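Local coordinates for SusD superfamily protein (Bacteroides fragilis NCTC 9343, PDB 3NQP), which probably binds glycans at the outer membrane, as a SusD-family protein that would hand them on for uptake into the cell, at residues 266-271 against 376-381. Residues are numbered along the deposited sequence; the frame is centred on the assembly and turned at random.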
ATOM      1  N   ILE A 266       2.239 -12.508  -3.117  1.00 11.66           N
ATOM      2  CA  ILE A 266       3.632 -12.495  -3.532  1.00 12.01           C
ATOM      3  C   ILE A 266       4.526 -12.191  -2.309  1.00 11.98           C
ATOM      4  O   ILE A 266       5.414 -12.966  -1.972  1.00 12.90           O
ATOM      5  CB  ILE A 266       3.912 -11.423  -4.616  1.00 14.99           C
ATOM      6  CG1 ILE A 266       3.349 -11.836  -5.980  1.00 21.68           C
ATOM      7  CG2 ILE A 266       5.394 -11.278  -4.814  1.00 16.17           C
ATOM      8  CD1 ILE A 266       2.070 -11.209  -6.445  1.00 12.53           C
ATOM      9  N   PHE A 267       4.259 -11.084  -1.636  1.00 11.00           N
ATOM     10  CA  PHE A 267       4.987 -10.734  -0.416  1.00 12.99           C
ATOM     11  C   PHE A 267       4.061 -10.038   0.602  1.00 11.36           C
ATOM     12  O   PHE A 267       3.319  -9.107   0.251  1.00 11.16           O
ATOM     13  CB  PHE A 267       6.248  -9.890  -0.705  1.00 12.10           C
ATOM     14  CG  PHE A 267       6.912  -9.442   0.544  1.00 14.39           C
ATOM     15  CD1 PHE A 267       7.709 -10.309   1.255  1.00 16.16           C
ATOM     16  CD2 PHE A 267       6.719  -8.149   1.034  1.00 11.98           C
ATOM     17  CE1 PHE A 267       8.308  -9.922   2.448  1.00 13.91           C
ATOM     18  CE2 PHE A 267       7.283  -7.772   2.255  1.00 13.87           C
ATOM     19  CZ  PHE A 267       8.081  -8.668   2.949  1.00 13.08           C
ATOM     20  N   ALA A 268       4.083 -10.532   1.852  1.00 11.88           N
ATOM     21  CA  ALA A 268       3.305  -9.967   2.948  1.00 12.50           C
ATOM     22  C   ALA A 268       4.190  -9.831   4.199  1.00 12.87           C
ATOM     23  O   ALA A 268       5.139 -10.604   4.360  1.00 15.11           O
ATOM     24  CB  ALA A 268       2.105 -10.904   3.281  1.00  8.15           C
ATOM     25  N   ILE A 269       3.846  -8.849   5.049  1.00 11.67           N
ATOM     26  CA  ILE A 269       4.409  -8.659   6.365  1.00 10.70           C
ATOM     27  C   ILE A 269       3.667  -9.577   7.359  1.00 12.71           C
ATOM     28  O   ILE A 269       2.460  -9.496   7.492  1.00  9.00           O
ATOM     29  CB  ILE A 269       4.241  -7.200   6.829  1.00 11.54           C
ATOM     30  CG1 ILE A 269       5.042  -6.232   5.923  1.00 12.99           C
ATOM     31  CG2 ILE A 269       4.595  -7.033   8.312  1.00  9.31           C
ATOM     32  CD1 ILE A 269       6.556  -6.452   5.909  1.00 11.98           C
ATOM     33  N   ARG A 270       4.410 -10.419   8.049  1.00 13.22           N
ATOM     34  CA  ARG A 270       3.876 -11.372   9.048  1.00 13.66           C
ATOM     35  C   ARG A 270       3.638 -10.733  10.410  1.00 12.18           C
ATOM     36  O   ARG A 270       4.569 -10.225  11.050  1.00 12.58           O
ATOM     37  CB  ARG A 270       4.848 -12.568   9.176  1.00 14.05           C
ATOM     38  CG  ARG A 270       4.459 -13.687  10.201  1.00 17.26           C
ATOM     39  CD  ARG A 270       3.027 -14.240   9.971  1.00 21.16           C
ATOM     40  NE  ARG A 270       2.725 -14.662   8.598  1.00 20.81           N
ATOM     41  CZ  ARG A 270       3.077 -15.818   8.060  1.00 27.76           C
ATOM     42  NH1 ARG A 270       3.791 -16.714   8.751  1.00 34.21           N
ATOM     43  NH2 ARG A 270       2.764 -16.059   6.802  1.00 22.38           N
ATOM     44  N   PHE A 271       2.369 -10.745  10.841  1.00 12.87           N
ATOM     45  CA  PHE A 271       2.000 -10.419  12.204  1.00 13.06           C
ATOM     46  C   PHE A 271       1.643 -11.771  12.830  1.00 15.26           C
ATOM     47  O   PHE A 271       1.109 -12.636  12.152  1.00 17.09           O
ATOM     48  CB  PHE A 271       0.850  -9.377  12.234  1.00 13.11           C
ATOM     49  CG  PHE A 271       1.335  -7.961  11.918  1.00 15.47           C
ATOM     50  CD1 PHE A 271       2.050  -7.221  12.868  1.00 19.23           C
ATOM     51  CD2 PHE A 271       1.153  -7.411  10.679  1.00 13.68           C
ATOM     52  CE1 PHE A 271       2.545  -5.960  12.577  1.00 15.05           C
ATOM     53  CE2 PHE A 271       1.648  -6.178  10.366  1.00  9.34           C
ATOM     54  CZ  PHE A 271       2.351  -5.429  11.322  1.00 18.34           C
ATOM     55  N   ASP A 376      -1.970 -10.393   8.213  1.00 12.87           N
ATOM     56  CA  ASP A 376      -0.678 -10.015   7.615  1.00 11.09           C
ATOM     57  C   ASP A 376      -0.872  -8.772   6.759  1.00 11.08           C
ATOM     58  O   ASP A 376      -1.972  -8.541   6.216  1.00 12.66           O
ATOM     59  CB  ASP A 376      -0.133 -11.133   6.716  1.00 14.13           C
ATOM     60  CG  ASP A 376       0.565 -12.270   7.495  1.00 13.92           C
ATOM     61  OD1 ASP A 376       0.637 -12.206   8.749  1.00 11.78           O
ATOM     62  OD2 ASP A 376       1.035 -13.234   6.805  1.00 12.49           O
ATOM     63  N   TYR A 377       0.171  -7.947   6.653  1.00  9.57           N
ATOM     64  CA  TYR A 377       0.094  -6.760   5.779  1.00 10.27           C
ATOM     65  C   TYR A 377       0.624  -7.105   4.370  1.00 11.51           C
ATOM     66  O   TYR A 377       1.842  -7.197   4.158  1.00 11.49           O
ATOM     67  CB  TYR A 377       0.846  -5.565   6.437  1.00 10.61           C
ATOM     68  CG  TYR A 377      -0.068  -4.557   7.105  1.00  8.45           C
ATOM     69  CD1 TYR A 377      -1.060  -4.960   7.995  1.00 12.35           C
ATOM     70  CD2 TYR A 377      -0.011  -3.211   6.784  1.00 12.19           C
ATOM     71  CE1 TYR A 377      -1.904  -4.045   8.573  1.00  7.31           C
ATOM     72  CE2 TYR A 377      -0.882  -2.306   7.333  1.00 12.14           C
ATOM     73  CZ  TYR A 377      -1.819  -2.708   8.217  1.00 10.24           C
ATOM     74  OH  TYR A 377      -2.692  -1.775   8.718  1.00 11.51           O
ATOM     75  N   ILE A 378      -0.283  -7.321   3.418  1.00 11.28           N
ATOM     76  CA  ILE A 378       0.116  -7.760   2.059  1.00 10.72           C
ATOM     77  C   ILE A 378       0.609  -6.531   1.341  1.00 14.47           C
ATOM     78  O   ILE A 378      -0.110  -5.524   1.323  1.00 11.24           O
ATOM     79  CB  ILE A 378      -1.091  -8.345   1.273  1.00 11.38           C
ATOM     80  CG1 ILE A 378      -1.682  -9.516   2.065  1.00 10.94           C
ATOM     81  CG2 ILE A 378      -0.657  -8.676  -0.197  1.00  6.77           C
ATOM     82  CD1 ILE A 378      -3.015 -10.083   1.592  1.00 11.24           C
ATOM     83  N   PHE A 379       1.836  -6.583   0.813  1.00 12.61           N
ATOM     84  CA  PHE A 379       2.392  -5.523   0.002  1.00 11.30           C
ATOM     85  C   PHE A 379       2.156  -5.782  -1.488  1.00 11.40           C
ATOM     86  O   PHE A 379       1.833  -4.857  -2.202  1.00 10.65           O
ATOM     87  CB  PHE A 379       3.902  -5.374   0.255  1.00 12.11           C
ATOM     88  CG  PHE A 379       4.251  -4.710   1.549  1.00 14.21           C
ATOM     89  CD1 PHE A 379       3.292  -4.305   2.460  1.00 14.24           C
ATOM     90  CD2 PHE A 379       5.580  -4.520   1.857  1.00 13.94           C
ATOM     91  CE1 PHE A 379       3.668  -3.670   3.646  1.00 11.35           C
ATOM     92  CE2 PHE A 379       5.959  -3.886   3.025  1.00 15.94           C
ATOM     93  CZ  PHE A 379       5.023  -3.463   3.914  1.00 10.34           C
ATOM     94  N   TYR A 380       2.327  -7.022  -1.956  1.00 11.25           N
ATOM     95  CA  TYR A 380       2.025  -7.360  -3.355  1.00 10.94           C
ATOM     96  C   TYR A 380       1.203  -8.638  -3.411  1.00 13.28           C
ATOM     97  O   TYR A 380       1.612  -9.621  -2.803  1.00 11.84           O
ATOM     98  CB  TYR A 380       3.277  -7.598  -4.164  1.00 13.70           C
ATOM     99  CG  TYR A 380       4.188  -6.432  -4.234  1.00 11.51           C
ATOM    100  CD1 TYR A 380       3.793  -5.273  -4.922  1.00 11.94           C
ATOM    101  CD2 TYR A 380       5.416  -6.432  -3.598  1.00 13.66           C
ATOM    102  CE1 TYR A 380       4.584  -4.194  -5.010  1.00 12.47           C
ATOM    103  CE2 TYR A 380       6.254  -5.300  -3.685  1.00 19.20           C
ATOM    104  CZ  TYR A 380       5.818  -4.180  -4.388  1.00 22.56           C
ATOM    105  OH  TYR A 380       6.590  -3.038  -4.528  1.00 20.72           O
ATOM    106  N   ARG A 381       0.077  -8.604  -4.128  1.00 11.40           N
ATOM    107  CA  ARG A 381      -0.665  -9.835  -4.482  1.00  9.93           C
ATOM    108  C   ARG A 381      -1.137  -9.771  -5.959  1.00 11.33           C
ATOM    109  O   ARG A 381      -1.017  -8.733  -6.622  1.00 11.43           O
ATOM    110  CB  ARG A 381      -1.810 -10.049  -3.505  1.00 11.60           C
ATOM    111  CG  ARG A 381      -2.765  -8.940  -3.396  1.00  8.88           C
ATOM    112  CD  ARG A 381      -3.907  -9.303  -2.452  1.00  9.13           C
ATOM    113  NE  ARG A 381      -4.832  -8.194  -2.292  1.00 10.34           N
ATOM    114  CZ  ARG A 381      -5.967  -8.000  -2.984  1.00 12.15           C
ATOM    115  NH1 ARG A 381      -6.395  -8.829  -3.927  1.00 13.27           N
ATOM    116  NH2 ARG A 381      -6.695  -6.936  -2.721  1.00 10.84           N
TER
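Asp-376 faces Arg-270 across one end of a two-stranded antiparallel sheet, and its side chain can be followed atom by atom. CB lies 3.2 Å from Ile-269 O and also packs against the methyl of Ala-268. CG, swung beside its own backbone N (chi1 -80°), turns the carboxylate toward the Arg-270 and Phe-271 end of segment 266-271. OD1 accepts Phe-271 N at 3.1 Å, a donor that approaches well above the carboxylate plane, and has a second partner in Lys-260. OD2 offers its syn lone pair to Arg-270 NE at 2.8 Å; NH2 adds a weak bond. Guanidinium and carboxylate planes differ by only 14°, with OD2 at the guanidinium edge and near its plane, and bends at chi2 and chi3 fold the arginine back to reach it.

Beyond this end, Ile-269 and Tyr-377 form a hydrogen-bonded pair, with Ile-269 N 2.7 Å from Tyr-377 O. The register then slips by one residue at a classic beta bulge, where Phe-267 O accepts both Phe-379 N and Tyr-380 N. A second classic bulge follows, where Ile-266 N and Phe-267 N both donate to Tyr-380 O. The first bulge goes with a corner at Phe-379, whose ring takes Ile-269 CG1 over one face, 3.9 Å from that ring's centroid. Phe-267 lies alongside, its ring edge near Phe-379 CD2. Back at the Asp-376 end, Phe-271 points an edge at the face of the Tyr-377 ring in an offset edge-to-face pair, planes at 75°.

The strand pair is buried among helices: Ile-269 and Phe-267 touch Leu-35 of helix 21-37, Tyr-377 and Phe-379 rest on helix 39-48, Ile-266 and Tyr-380 meet helix 200-216, and Arg-381 sits at the N-cap position of helix 382-396.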